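TRNA (adenine(22)-N(1))-methyltransferase (Bacillus subtilis, PDB 6Q56) catalyses the S-adenosyl-L-methionine-dependent methylation of adenosine 22 in tRNA, giving N(1)-methyladenosine at that position. Local coordinates at residues T12-I17 / A31-Y36; Y36-H41 / S70-R75; E116-Q121 / E131-E136; G175-P180 / M228-E233. The protein carries 2 engineered substitutions. All coordinates share one frame; numbering follows the deposited sequence.

Contact 1. Residues T12-I17 / A31-Y36; sequences TVAEYI and AYLPSY. Engineered in segment 31-36: S35 (natural residue Cys).
L33 reaches from helix 32-39 with its two methyl groups split between neighbouring residues of helix 8-14. CD1 rests on A14, with L33 CD1 to A14 CB at 3.7 Å, while the other branch meets V13, L33 CD2 lying 4.1 Å from V13 CG1. The V13 and L33 side chains cross at about a right angle. L33 CG is anti to the backbone N (chi1 167°), which extends the branch point toward helix 8-14. A14 also touches Y36: its CB lies obliquely to the phenol ring, 4.2 Å from Y36 CE1. No hydrogen bond joins the two segments, so the contact is wholly apolar.

Polar interactions lie within each segment or beyond it. A31, the N-cap of helix 32-39, offers its O to both S35 N and S35 OG, from opposite faces of the carbonyl plane; S35 OG to A31 O is 2.8 Å. S35 is engineered, replacing a natural Cys. The Y36 hydroxyl is hydrogen-bonded to NE2 of Q11, the residue just before the 12-17 segment.

In this Rossmann-like methyltransferase, V13 also packs on I119 and Q121 of strand 117-122 and on V155 of strand 151-159, while L33 touches D25 of strand 21-26. The two helices thus meet over one face of the central sheet.

Contact 2. Residues Y36-H41 / S70-R75; sequences YAVLNH and SHISVR
V38 spreads its two methyls over H71, just before strand 72-76, and I72, its first residue, CG1 meeting H71 and CG2 meeting I72. CG1 stands anti to the backbone N (chi1 172°), a setting that brings it to the H71 methylene, with V38 CG1 to H71 CB at 3.8 Å. The imidazole lies oblique to this methyl. The other branch runs along I72 in the opposite sense: V38 CG2 is 4.0 Å from I72 CG1 and 4.1 Å from I72 CD1. I72 holds CG1 anti to its carbonyl carbon (chi1 -59°), and the chain continues nearly straight to CD1.

The strand forms one edge of the Rossmann-like sheet, beside strand 43-50, to which H71 and S73 are joined through backbone bonds with A46. V38 also packs on A46, so this residue of helix 32-39 packs against both edge strands, while V63 of helix 53-65 packs on I72 and V74.

Where helix 32-39 ends, N40 folds its side chain back. Its ND2 donates to Y36 O, in the carbonyl plane on a lone pair, while the N40 backbone N binds the same oxygen. The amide nitrogen N40 ND2 also sits 3.7 Å above the plane of the Y36 ring, over its centre.

Contact 3. Residues E116-Q121 / E131-E136; sequences ERLILQ and EWLYKE
L118 of strand 117-122 and L133 of helix 127-135 slide past each other in opposite directions, L118 CD1 lying 4.0 Å from L133 CD2. This is helix-on-sheet packing in the Rossmann-like methyltransferase fold: the short strand and helix segments run nearly antiparallel, at 165°, with their axes 12.5 Å apart. Large side chains bridge that separation. L118 and L120, alternate residues of the strand, form two bumps on its helix-facing side, and the L133 methyl reaches both, with L120 CD1 to L133 CD2 at 4.4 Å. L118 CD1 in turn fits the angle between L133 and W132. It comes to the indole at the edge, near its plane, 4.2 Å from W132 CZ3, and the two side chains cross at about a right angle. W132 CG stands anti to the backbone N (chi1 -175°), which lays the six-membered ring along the sheet side of the helix, where L133 CD2 also lies in its plane at the rim.

L133 packs further on A158 of strand 151-159, and L118 on I91 of strand 90-96. The indole is fixed at its other end by a hydrogen bond from NE1 to E106 of helix 98-107. One face of the same ring carries E136 CG, 3.2 Å above the plane and offset toward the rim.

Contact 4. Residues G175-P180 / M228-E233; sequences GMLVGP and MELLKE
L177 and L231 meet through their methyl ends, L177 CD2 to L231 CD2 at 4.0 Å, where helix 172-178 approaches helix 215-234. The contact between the two segments is entirely apolar, and its side chains come from two consecutive residues on each helix. L177 CD2 touches both residues of the partner pair: it also lies 4.2 Å from L230 CD2, with the L177 and L230 side chains crossing obliquely, whereas L177 and L231 cross at about a right angle. L231 CD2 in turn is shared, sitting 4.0 Å from V178 CG1 as well. L177 CG is anti to the backbone N (chi1 178°), carrying its methyls out toward helix 215-234. In L231, CG is instead anti to the carbonyl carbon (chi1 -69°), and the extended chain beyond it swings CD2 back to the partner helix.

Helix 215-234 pairs with helix 188-210 in a long helical extension beyond the Rossmann-like sheet domain, and this contact lies near its base. W194 of helix 188-210 packs on both V178 and L231, while L177 also touches V127 of helix 127-135.

Backbone hydrogen bonds shape the helix end. G179 N binds G175 O at 2.7 Å, and G179 then leaves helical angles with positive phi (104°), standing as the N-cap of helix 180-185, which starts at P180. Within helix 172-178, M176 O accepts a hydrogen bond from NH1 of R130 in helix 127-135.

Along the chain the four contacts follow in series, none nested or crossing. Contact 1 closes a short loop through strand 21-26, joining helix 8-14 to helix 32-39. Contact 2 opens from that same helix, shares Y36, and closes through strand 43-50 and helix 53-65 onto edge strand 72-76; I72 also packs against S35 of contact 1. Contact 3 closes the short connection from strand 117-122 to helix 127-135, and R117 NH1 hydrogen-bonds back to Y16 O of contact 1. Contact 4 closes the longest loop, almost all helix, bringing the C-terminal helix to helix 172-178. M176 packs on E131 and Y134, linking contact 4 to contact 3, while contacts 2 and 4 lie about 38 Å apart, centre to centre.

Contact 1. Residues T12-I17 / A31-Y36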
loop_
_atom_site.group_PDB
_atom_site.type_symbol
_atom_site.label_atom_id
_atom_site.label_comp_id
_atom_site.label_asym_id
_atom_site.label_seq_id
_atom_site.Cartn_x
_atom_site.Cartn_y
_atom_site.Cartn_z
ATOM N N THR A 12 3.725 1.012 11.678
ATOM C CA THR A 12 4.648 1.331 10.608
ATOM C C THR A 12 4.068 2.425 9.733
ATOM O O THR A 12 4.756 3.367 9.383
ATOM C CB THR A 12 4.964 0.088 9.755
ATOM O OG1 THR A 12 5.747 -0.829 10.520
ATOM C CG2 THR A 12 5.731 0.461 8.506
ATOM N N VAL A 13 2.796 2.296 9.387
ATOM C CA VAL A 13 2.130 3.282 8.552
ATOM C C VAL A 13 2.132 4.649 9.221
ATOM O O VAL A 13 2.468 5.645 8.609
ATOM C CB VAL A 13 0.682 2.857 8.240
ATOM C CG1 VAL A 13 -0.081 3.972 7.556
ATOM C CG2 VAL A 13 0.669 1.604 7.387
ATOM N N ALA A 14 1.747 4.676 10.485
ATOM C CA ALA A 14 1.680 5.914 11.248
ATOM C C ALA A 14 2.993 6.694 11.271
ATOM O O ALA A 14 2.983 7.912 11.243
ATOM C CB ALA A 14 1.217 5.629 12.670
ATOM N N GLU A 15 4.116 5.993 11.328
ATOM C CA GLU A 15 5.418 6.645 11.388
ATOM C C GLU A 15 5.745 7.519 10.186
ATOM O O GLU A 15 6.627 8.359 10.268
ATOM C CB GLU A 15 6.528 5.615 11.569
ATOM C CG GLU A 15 6.414 4.766 12.823
ATOM C CD GLU A 15 6.292 5.580 14.094
ATOM O OE1 GLU A 15 6.874 6.676 14.169
ATOM O OE2 GLU A 15 5.613 5.117 15.028
ATOM N N TYR A 16 5.051 7.321 9.072
ATOM C CA TYR A 16 5.318 8.111 7.879
ATOM C C TYR A 16 4.401 9.304 7.754
ATOM O O TYR A 16 4.461 10.028 6.775
ATOM C CB TYR A 16 5.228 7.255 6.624
ATOM C CG TYR A 16 6.362 6.284 6.503
ATOM C CD1 TYR A 16 7.570 6.665 5.951
ATOM C CD2 TYR A 16 6.237 4.992 6.969
ATOM C CE1 TYR A 16 8.618 5.780 5.852
ATOM C CE2 TYR A 16 7.276 4.102 6.874
ATOM C CZ TYR A 16 8.463 4.499 6.313
ATOM O OH TYR A 16 9.493 3.607 6.229
ATOM N N ILE A 17 3.551 9.508 8.746
ATOM C CA ILE A 17 2.652 10.639 8.726
ATOM C C ILE A 17 3.477 11.880 9.009
ATOM O O ILE A 17 4.139 11.963 10.037
ATOM C CB ILE A 17 1.553 10.513 9.779
ATOM C CG1 ILE A 17 0.660 9.326 9.461
ATOM C CG2 ILE A 17 0.728 11.784 9.828
ATOM C CD1 ILE A 17 -0.307 8.996 10.559
ATOM N N ALA A 31 -11.052 3.500 13.030
ATOM C CA ALA A 31 -10.513 4.836 13.189
ATOM C C ALA A 31 -9.418 4.841 14.239
ATOM O O ALA A 31 -9.109 5.873 14.808
ATOM C CB ALA A 31 -11.612 5.807 13.573
ATOM N N TYR A 32 -8.838 3.676 14.490
ATOM C CA TYR A 32 -7.780 3.553 15.475
ATOM C C TYR A 32 -6.535 4.306 15.039
ATOM O O TYR A 32 -5.998 5.106 15.782
ATOM C CB TYR A 32 -7.432 2.087 15.721
ATOM C CG TYR A 32 -8.487 1.313 16.471
ATOM C CD1 TYR A 32 -9.209 1.901 17.488
ATOM C CD2 TYR A 32 -8.743 -0.013 16.177
ATOM C CE1 TYR A 32 -10.171 1.197 18.177
ATOM C CE2 TYR A 32 -9.698 -0.724 16.862
ATOM C CZ TYR A 32 -10.408 -0.114 17.863
ATOM O OH TYR A 32 -11.359 -0.811 18.550
ATOM N N LEU A 33 -6.086 4.041 13.823
ATOM C CA LEU A 33 -4.899 4.681 13.291
ATOM C C LEU A 33 -5.010 6.195 13.397
ATOM O O LEU A 33 -4.145 6.838 13.973
ATOM C CB LEU A 33 -4.672 4.267 11.840
ATOM C CG LEU A 33 -3.649 5.069 11.048
ATOM C CD1 LEU A 33 -2.270 4.945 11.655
ATOM C CD2 LEU A 33 -3.629 4.616 9.608
ATOM N N PRO A 34 -6.080 6.771 12.868
ATOM C CA PRO A 34 -6.242 8.225 12.940
ATOM C C PRO A 34 -6.376 8.727 14.373
ATOM O O PRO A 34 -5.868 9.789 14.689
ATOM C CB PRO A 34 -7.518 8.496 12.131
ATOM C CG PRO A 34 -8.087 7.173 11.774
ATOM C CD PRO A 34 -6.997 6.166 11.896
ATOM N N SER A 35 -7.045 7.973 15.230
ATOM C CA SER A 35 -7.200 8.381 16.615
ATOM C C SER A 35 -5.826 8.395 17.252
ATOM O O SER A 35 -5.462 9.306 17.977
ATOM C CB SER A 35 -8.112 7.414 17.363
ATOM O OG SER A 35 -9.467 7.582 17.006
ATOM N N TYR A 36 -5.071 7.354 16.951
ATOM C CA TYR A 36 -3.721 7.189 17.463
ATOM C C TYR A 36 -2.812 8.310 16.986
ATOM O O TYR A 36 -1.992 8.804 17.743
ATOM C CB TYR A 36 -3.157 5.840 17.020
ATOM C CG TYR A 36 -1.698 5.626 17.328
ATOM C CD1 TYR A 36 -0.718 6.165 16.522
ATOM C CD2 TYR A 36 -1.306 4.874 18.414
ATOM C CE1 TYR A 36 0.614 5.965 16.791
ATOM C CE2 TYR A 36 0.024 4.668 18.692
ATOM C CZ TYR A 36 0.978 5.215 17.877
ATOM O OH TYR A 36 2.300 5.018 18.155
#

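Contact 2. Residues Y36-H41 / S70-R75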
loop_
_atom_site.group_PDB
_atom_site.type_symbol
_atom_site.label_atom_id
_atom_site.label_comp_id
_atom_site.label_asym_id
_atom_site.label_seq_id
_atom_site.Cartn_x
_atom_site.Cartn_y
_atom_site.Cartn_z
ATOM N N TYR A 36 -5.071 7.354 16.951
ATOM C CA TYR A 36 -3.721 7.189 17.463
ATOM C C TYR A 36 -2.812 8.310 16.986
ATOM O O TYR A 36 -1.992 8.804 17.743
ATOM C CB TYR A 36 -3.157 5.840 17.020
ATOM C CG TYR A 36 -1.698 5.626 17.328
ATOM C CD1 TYR A 36 -0.718 6.165 16.522
ATOM C CD2 TYR A 36 -1.306 4.874 18.414
ATOM C CE1 TYR A 36 0.614 5.965 16.791
ATOM C CE2 TYR A 36 0.024 4.668 18.692
ATOM C CZ TYR A 36 0.978 5.215 17.877
ATOM O OH TYR A 36 2.300 5.018 18.155
ATOM N N ALA A 37 -2.956 8.698 15.727
ATOM C CA ALA A 37 -2.119 9.739 15.146
ATOM C C ALA A 37 -2.384 11.113 15.737
ATOM O O ALA A 37 -1.458 11.857 16.025
ATOM C CB ALA A 37 -2.291 9.774 13.639
ATOM N N VAL A 38 -3.654 11.432 15.914
ATOM C CA VAL A 38 -4.058 12.708 16.471
ATOM C C VAL A 38 -3.716 12.789 17.953
ATOM O O VAL A 38 -3.219 13.798 18.424
ATOM C CB VAL A 38 -5.556 12.939 16.249
ATOM C CG1 VAL A 38 -6.036 14.162 17.000
ATOM C CG2 VAL A 38 -5.833 13.077 14.770
ATOM N N LEU A 39 -3.973 11.712 18.678
ATOM C CA LEU A 39 -3.673 11.664 20.100
ATOM C C LEU A 39 -2.185 11.816 20.368
ATOM O O LEU A 39 -1.784 12.466 21.321
ATOM C CB LEU A 39 -4.131 10.344 20.698
ATOM C CG LEU A 39 -5.618 10.149 20.945
ATOM C CD1 LEU A 39 -5.897 8.699 21.264
ATOM C CD2 LEU A 39 -6.079 11.036 22.079
ATOM N N ASN A 40 -1.367 11.204 19.529
ATOM C CA ASN A 40 0.069 11.288 19.689
ATOM C C ASN A 40 0.630 12.497 18.972
ATOM O O ASN A 40 1.824 12.616 18.791
ATOM C CB ASN A 40 0.740 10.016 19.192
ATOM C CG ASN A 40 0.410 8.819 20.049
ATOM O OD1 ASN A 40 1.229 8.375 20.842
ATOM N ND2 ASN A 40 -0.799 8.298 19.903
ATOM N N HIS A 41 -0.259 13.388 18.569
ATOM C CA HIS A 41 0.103 14.627 17.897
ATOM C C HIS A 41 0.887 14.439 16.613
ATOM O O HIS A 41 1.529 15.361 16.133
ATOM C CB HIS A 41 0.850 15.519 18.877
ATOM C CG HIS A 41 0.257 15.498 20.247
ATOM N ND1 HIS A 41 0.877 14.893 21.318
ATOM C CD2 HIS A 41 -0.927 15.959 20.709
ATOM C CE1 HIS A 41 0.109 15.003 22.386
ATOM N NE2 HIS A 41 -0.990 15.648 22.043
ATOM N N SER A 70 -13.697 16.625 17.765
ATOM C CA SER A 70 -13.177 17.955 17.438
ATOM C C SER A 70 -12.035 17.983 16.425
ATOM O O SER A 70 -11.833 18.981 15.748
ATOM C CB SER A 70 -12.698 18.648 18.708
ATOM O OG SER A 70 -11.447 18.132 19.096
ATOM N N HIS A 71 -11.288 16.895 16.330
ATOM C CA HIS A 71 -10.163 16.830 15.412
ATOM C C HIS A 71 -10.307 15.730 14.377
ATOM O O HIS A 71 -9.525 15.660 13.450
ATOM C CB HIS A 71 -8.867 16.587 16.181
ATOM C CG HIS A 71 -8.473 17.708 17.087
ATOM N ND1 HIS A 71 -8.930 17.813 18.381
ATOM C CD2 HIS A 71 -7.654 18.765 16.891
ATOM C CE1 HIS A 71 -8.416 18.888 18.941
ATOM N NE2 HIS A 71 -7.637 19.485 18.059
ATOM N N ILE A 72 -11.298 14.866 14.540
ATOM C CA ILE A 72 -11.495 13.766 13.609
ATOM C C ILE A 72 -12.885 13.743 13.010
ATOM O O ILE A 72 -13.878 13.793 13.710
ATOM C CB ILE A 72 -11.229 12.415 14.282
ATOM C CG1 ILE A 72 -9.797 12.371 14.803
ATOM C CG2 ILE A 72 -11.469 11.282 13.304
ATOM C CD1 ILE A 72 -9.359 11.020 15.295
ATOM N N SER A 73 -12.927 13.658 11.694
ATOM C CA SER A 73 -14.169 13.623 10.962
ATOM C C SER A 73 -14.354 12.278 10.291
ATOM O O SER A 73 -13.669 11.964 9.330
ATOM C CB SER A 73 -14.184 14.728 9.909
ATOM O OG SER A 73 -15.324 14.641 9.087
ATOM N N VAL A 74 -15.287 11.492 10.809
ATOM C CA VAL A 74 -15.589 10.191 10.253
ATOM C C VAL A 74 -16.631 10.394 9.167
ATOM O O VAL A 74 -17.726 10.865 9.429
ATOM C CB VAL A 74 -16.130 9.221 11.316
ATOM C CG1 VAL A 74 -16.369 7.852 10.709
ATOM C CG2 VAL A 74 -15.171 9.121 12.482
ATOM N N ARG A 75 -16.274 10.038 7.944
ATOM C CA ARG A 75 -17.167 10.208 6.818
ATOM C C ARG A 75 -17.442 8.906 6.103
ATOM O O ARG A 75 -16.629 8.003 6.103
ATOM C CB ARG A 75 -16.571 11.215 5.847
ATOM C CG ARG A 75 -16.157 12.502 6.521
ATOM C CD ARG A 75 -15.457 13.448 5.576
ATOM N NE ARG A 75 -14.925 14.603 6.268
ATOM C CZ ARG A 75 -14.206 15.548 5.684
ATOM N NH1 ARG A 75 -13.935 15.473 4.392
ATOM N NH2 ARG A 75 -13.754 16.565 6.390
#

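Contact 3. Residues E116-Q121 / E131-E136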
loop_
_atom_site.group_PDB
_atom_site.type_symbol
_atom_site.label_atom_id
_atom_site.label_comp_id
_atom_site.label_asym_id
_atom_site.label_seq_id
_atom_site.Cartn_x
_atom_site.Cartn_y
_atom_site.Cartn_z
ATOM N N GLU A 116 0.187 15.585 -1.470
ATOM C CA GLU A 116 -0.152 14.794 -0.308
ATOM C C GLU A 116 0.778 13.606 -0.243
ATOM O O GLU A 116 1.086 13.013 -1.262
ATOM C CB GLU A 116 -1.586 14.281 -0.398
ATOM C CG GLU A 116 -2.633 15.339 -0.666
ATOM C CD GLU A 116 -2.997 15.444 -2.126
ATOM O OE1 GLU A 116 -2.329 14.810 -2.959
ATOM O OE2 GLU A 116 -3.960 16.158 -2.439
ATOM N N ARG A 117 1.226 13.253 0.951
ATOM C CA ARG A 117 2.078 12.088 1.088
ATOM C C ARG A 117 1.170 10.871 1.143
ATOM O O ARG A 117 0.211 10.840 1.903
ATOM C CB ARG A 117 2.933 12.135 2.349
ATOM C CG ARG A 117 3.595 10.805 2.645
ATOM C CD ARG A 117 4.513 10.852 3.845
ATOM N NE ARG A 117 5.723 11.599 3.564
ATOM C CZ ARG A 117 6.723 11.747 4.420
ATOM N NH1 ARG A 117 6.664 11.189 5.613
ATOM N NH2 ARG A 117 7.784 12.450 4.072
ATOM N N LEU A 118 1.465 9.878 0.321
ATOM C CA LEU A 118 0.674 8.667 0.298
ATOM C C LEU A 118 1.417 7.573 1.039
ATOM O O LEU A 118 2.574 7.313 0.766
ATOM C CB LEU A 118 0.389 8.227 -1.133
ATOM C CG LEU A 118 -0.329 9.213 -2.051
ATOM C CD1 LEU A 118 -0.488 8.620 -3.439
ATOM C CD2 LEU A 118 -1.676 9.618 -1.493
ATOM N N ILE A 119 0.731 6.946 1.984
ATOM C CA ILE A 119 1.285 5.860 2.768
ATOM C C ILE A 119 0.343 4.697 2.533
ATOM O O ILE A 119 -0.714 4.593 3.144
ATOM C CB ILE A 119 1.361 6.200 4.256
ATOM C CG1 ILE A 119 1.903 7.610 4.448
ATOM C CG2 ILE A 119 2.232 5.192 4.979
ATOM C CD1 ILE A 119 1.701 8.145 5.841
ATOM N N LEU A 120 0.737 3.832 1.616
ATOM C CA LEU A 120 -0.071 2.706 1.209
ATOM C C LEU A 120 0.432 1.376 1.740
ATOM O O LEU A 120 1.599 1.050 1.607
ATOM C CB LEU A 120 -0.098 2.681 -0.307
ATOM C CG LEU A 120 -0.316 4.064 -0.917
ATOM C CD1 LEU A 120 0.066 4.106 -2.380
ATOM C CD2 LEU A 120 -1.754 4.492 -0.725
ATOM N N GLN A 121 -0.475 0.612 2.332
ATOM C CA GLN A 121 -0.137 -0.687 2.882
ATOM C C GLN A 121 -0.965 -1.778 2.224
ATOM O O GLN A 121 -2.043 -2.127 2.690
ATOM C CB GLN A 121 -0.320 -0.712 4.398
ATOM C CG GLN A 121 0.173 -1.984 5.057
ATOM C CD GLN A 121 -0.888 -3.056 5.134
ATOM O OE1 GLN A 121 -1.965 -2.841 5.670
ATOM N NE2 GLN A 121 -0.583 -4.220 4.604
ATOM N N GLU A 131 2.753 0.689 -10.182
ATOM C CA GLU A 131 2.440 1.010 -11.561
ATOM C C GLU A 131 1.609 2.281 -11.613
ATOM O O GLU A 131 1.842 3.142 -12.441
ATOM C CB GLU A 131 1.717 -0.149 -12.239
ATOM C CG GLU A 131 2.618 -1.335 -12.528
ATOM C CD GLU A 131 1.899 -2.471 -13.219
ATOM O OE1 GLU A 131 0.670 -2.432 -13.290
ATOM O OE2 GLU A 131 2.568 -3.406 -13.687
ATOM N N TRP A 132 0.643 2.397 -10.714
ATOM C CA TRP A 132 -0.200 3.577 -10.667
ATOM C C TRP A 132 0.612 4.802 -10.266
ATOM O O TRP A 132 0.483 5.852 -10.864
ATOM C CB TRP A 132 -1.359 3.385 -9.698
ATOM C CG TRP A 132 -2.285 4.526 -9.713
ATOM C CD1 TRP A 132 -3.345 4.700 -10.533
ATOM C CD2 TRP A 132 -2.220 5.682 -8.886
ATOM N NE1 TRP A 132 -3.959 5.889 -10.264
ATOM C CE2 TRP A 132 -3.284 6.514 -9.254
ATOM C CE3 TRP A 132 -1.368 6.093 -7.866
ATOM C CZ2 TRP A 132 -3.519 7.728 -8.639
ATOM C CZ3 TRP A 132 -1.604 7.296 -7.259
ATOM C CH2 TRP A 132 -2.669 8.100 -7.645
ATOM N N LEU A 133 1.446 4.652 -9.249
ATOM C CA LEU A 133 2.277 5.744 -8.771
ATOM C C LEU A 133 3.181 6.283 -9.868
ATOM O O LEU A 133 3.295 7.486 -10.059
ATOM C CB LEU A 133 3.148 5.287 -7.605
ATOM C CG LEU A 133 2.462 5.075 -6.269
ATOM C CD1 LEU A 133 3.476 4.589 -5.260
ATOM C CD2 LEU A 133 1.792 6.345 -5.791
ATOM N N TYR A 134 3.821 5.382 -10.589
ATOM C CA TYR A 134 4.727 5.769 -11.656
ATOM C C TYR A 134 4.010 6.546 -12.756
ATOM O O TYR A 134 4.623 7.280 -13.506
ATOM C CB TYR A 134 5.410 4.535 -12.240
ATOM C CG TYR A 134 6.510 4.858 -13.200
ATOM C CD1 TYR A 134 7.805 5.031 -12.762
ATOM C CD2 TYR A 134 6.251 5.001 -14.544
ATOM C CE1 TYR A 134 8.817 5.335 -13.643
ATOM C CE2 TYR A 134 7.254 5.308 -15.432
ATOM C CZ TYR A 134 8.536 5.469 -14.977
ATOM O OH TYR A 134 9.534 5.766 -15.857
ATOM N N LYS A 135 2.748 6.212 -12.946
ATOM C CA LYS A 135 1.960 6.787 -14.011
ATOM C C LYS A 135 1.452 8.159 -13.651
ATOM O O LYS A 135 1.333 9.017 -14.503
ATOM C CB LYS A 135 0.799 5.852 -14.352
ATOM C CG LYS A 135 -0.352 6.491 -15.101
ATOM C CD LYS A 135 -1.426 5.485 -15.457
ATOM C CE LYS A 135 -2.324 5.168 -14.276
ATOM N NZ LYS A 135 -3.343 6.215 -14.029
ATOM N N GLU A 136 1.127 8.358 -12.379
ATOM C CA GLU A 136 0.613 9.642 -11.922
ATOM C C GLU A 136 1.753 10.536 -11.456
ATOM O O GLU A 136 1.531 11.541 -10.780
ATOM C CB GLU A 136 -0.390 9.440 -10.785
ATOM C CG GLU A 136 -1.594 8.595 -11.164
ATOM C CD GLU A 136 -2.426 9.225 -12.265
ATOM O OE1 GLU A 136 -2.114 10.366 -12.668
ATOM O OE2 GLU A 136 -3.391 8.581 -12.726
#

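Contact 4. Residues G175-P180 / M228-E233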
loop_
_atom_site.group_PDB
_atom_site.type_symbol
_atom_site.label_atom_id
_atom_site.label_comp_id
_atom_site.label_asym_id
_atom_site.label_seq_id
_atom_site.Cartn_x
_atom_site.Cartn_y
_atom_site.Cartn_z
ATOM N N GLY A 175 11.571 -3.654 -10.170
ATOM C CA GLY A 175 11.348 -2.675 -9.132
ATOM C C GLY A 175 9.888 -2.546 -8.768
ATOM O O GLY A 175 9.527 -2.551 -7.604
ATOM N N MET A 176 9.046 -2.442 -9.782
ATOM C CA MET A 176 7.621 -2.286 -9.570
ATOM C C MET A 176 6.970 -3.495 -8.925
ATOM O O MET A 176 5.991 -3.364 -8.209
ATOM C CB MET A 176 6.926 -1.985 -10.890
ATOM C CG MET A 176 7.296 -0.642 -11.467
ATOM S SD MET A 176 6.123 -0.137 -12.715
ATOM C CE MET A 176 6.772 1.471 -13.127
ATOM N N LEU A 177 7.521 -4.669 -9.180
ATOM C CA LEU A 177 6.965 -5.887 -8.629
ATOM C C LEU A 177 7.390 -6.156 -7.198
ATOM O O LEU A 177 6.564 -6.435 -6.353
ATOM C CB LEU A 177 7.352 -7.084 -9.487
ATOM C CG LEU A 177 6.850 -8.410 -8.936
ATOM C CD1 LEU A 177 5.338 -8.478 -9.002
ATOM C CD2 LEU A 177 7.474 -9.571 -9.674
ATOM N N VAL A 178 8.679 -6.088 -6.930
ATOM C CA VAL A 178 9.160 -6.388 -5.597
ATOM C C VAL A 178 9.458 -5.177 -4.736
ATOM O O VAL A 178 9.573 -5.298 -3.530
ATOM C CB VAL A 178 10.406 -7.283 -5.666
ATOM C CG1 VAL A 178 10.097 -8.534 -6.463
ATOM C CG2 VAL A 178 11.570 -6.546 -6.289
ATOM N N GLY A 179 9.578 -4.011 -5.346
ATOM C CA GLY A 179 9.873 -2.813 -4.595
ATOM C C GLY A 179 11.315 -2.404 -4.782
ATOM O O GLY A 179 12.232 -3.139 -4.438
ATOM N N PRO A 180 11.531 -1.220 -5.336
ATOM C CA PRO A 180 12.895 -0.741 -5.561
ATOM C C PRO A 180 13.701 -0.622 -4.275
ATOM O O PRO A 180 14.838 -1.053 -4.237
ATOM C CB PRO A 180 12.692 0.630 -6.203
ATOM C CG PRO A 180 11.299 1.021 -5.887
ATOM C CD PRO A 180 10.519 -0.232 -5.734
ATOM N N MET A 228 9.931 -15.699 -13.509
ATOM C CA MET A 228 10.990 -16.435 -12.838
ATOM C C MET A 228 12.328 -15.733 -12.984
ATOM O O MET A 228 13.024 -15.526 -12.009
ATOM C CB MET A 228 11.081 -17.864 -13.369
ATOM C CG MET A 228 9.930 -18.750 -12.938
ATOM S SD MET A 228 9.840 -20.298 -13.846
ATOM C CE MET A 228 11.492 -20.915 -13.604
ATOM N N GLU A 229 12.691 -15.373 -14.205
ATOM C CA GLU A 229 13.959 -14.705 -14.435
ATOM C C GLU A 229 14.009 -13.414 -13.646
ATOM O O GLU A 229 15.017 -13.087 -13.034
ATOM C CB GLU A 229 14.169 -14.418 -15.919
ATOM C CG GLU A 229 15.300 -13.450 -16.210
ATOM C CD GLU A 229 16.653 -13.961 -15.768
ATOM O OE1 GLU A 229 16.848 -15.186 -15.720
ATOM O OE2 GLU A 229 17.524 -13.129 -15.478
ATOM N N LEU A 230 12.899 -12.695 -13.671
ATOM C CA LEU A 230 12.774 -11.429 -12.963
ATOM C C LEU A 230 13.068 -11.613 -11.485
ATOM O O LEU A 230 13.869 -10.890 -10.902
ATOM C CB LEU A 230 11.366 -10.871 -13.133
ATOM C CG LEU A 230 11.190 -9.402 -12.799
ATOM C CD1 LEU A 230 9.869 -8.900 -13.340
ATOM C CD2 LEU A 230 11.281 -9.185 -11.301
ATOM N N LEU A 231 12.410 -12.591 -10.885
ATOM C CA LEU A 231 12.603 -12.872 -9.479
ATOM C C LEU A 231 14.020 -13.358 -9.224
ATOM O O LEU A 231 14.631 -13.015 -8.226
ATOM C CB LEU A 231 11.590 -13.903 -8.995
ATOM C CG LEU A 231 10.156 -13.390 -8.957
ATOM C CD1 LEU A 231 9.217 -14.465 -8.453
ATOM C CD2 LEU A 231 10.065 -12.135 -8.107
ATOM N N LYS A 232 14.545 -14.153 -10.139
ATOM C CA LYS A 232 15.889 -14.669 -9.990
ATOM C C LYS A 232 16.894 -13.528 -9.901
ATOM O O LYS A 232 17.856 -13.604 -9.160
ATOM C CB LYS A 232 16.242 -15.601 -11.146
ATOM C CG LYS A 232 17.609 -16.236 -11.012
ATOM C CD LYS A 232 17.927 -17.163 -12.168
ATOM C CE LYS A 232 19.410 -17.502 -12.193
ATOM N NZ LYS A 232 19.731 -18.629 -13.106
ATOM N N GLU A 233 16.651 -12.467 -10.654
ATOM C CA GLU A 233 17.536 -11.312 -10.670
ATOM C C GLU A 233 17.464 -10.483 -9.391
ATOM O O GLU A 233 18.360 -9.701 -9.110
ATOM C CB GLU A 233 17.228 -10.425 -11.881
ATOM C CG GLU A 233 17.491 -11.083 -13.227
ATOM C CD GLU A 233 17.023 -10.247 -14.404
ATOM O OE1 GLU A 233 16.437 -9.168 -14.189
ATOM O OE2 GLU A 233 17.240 -10.670 -15.555
#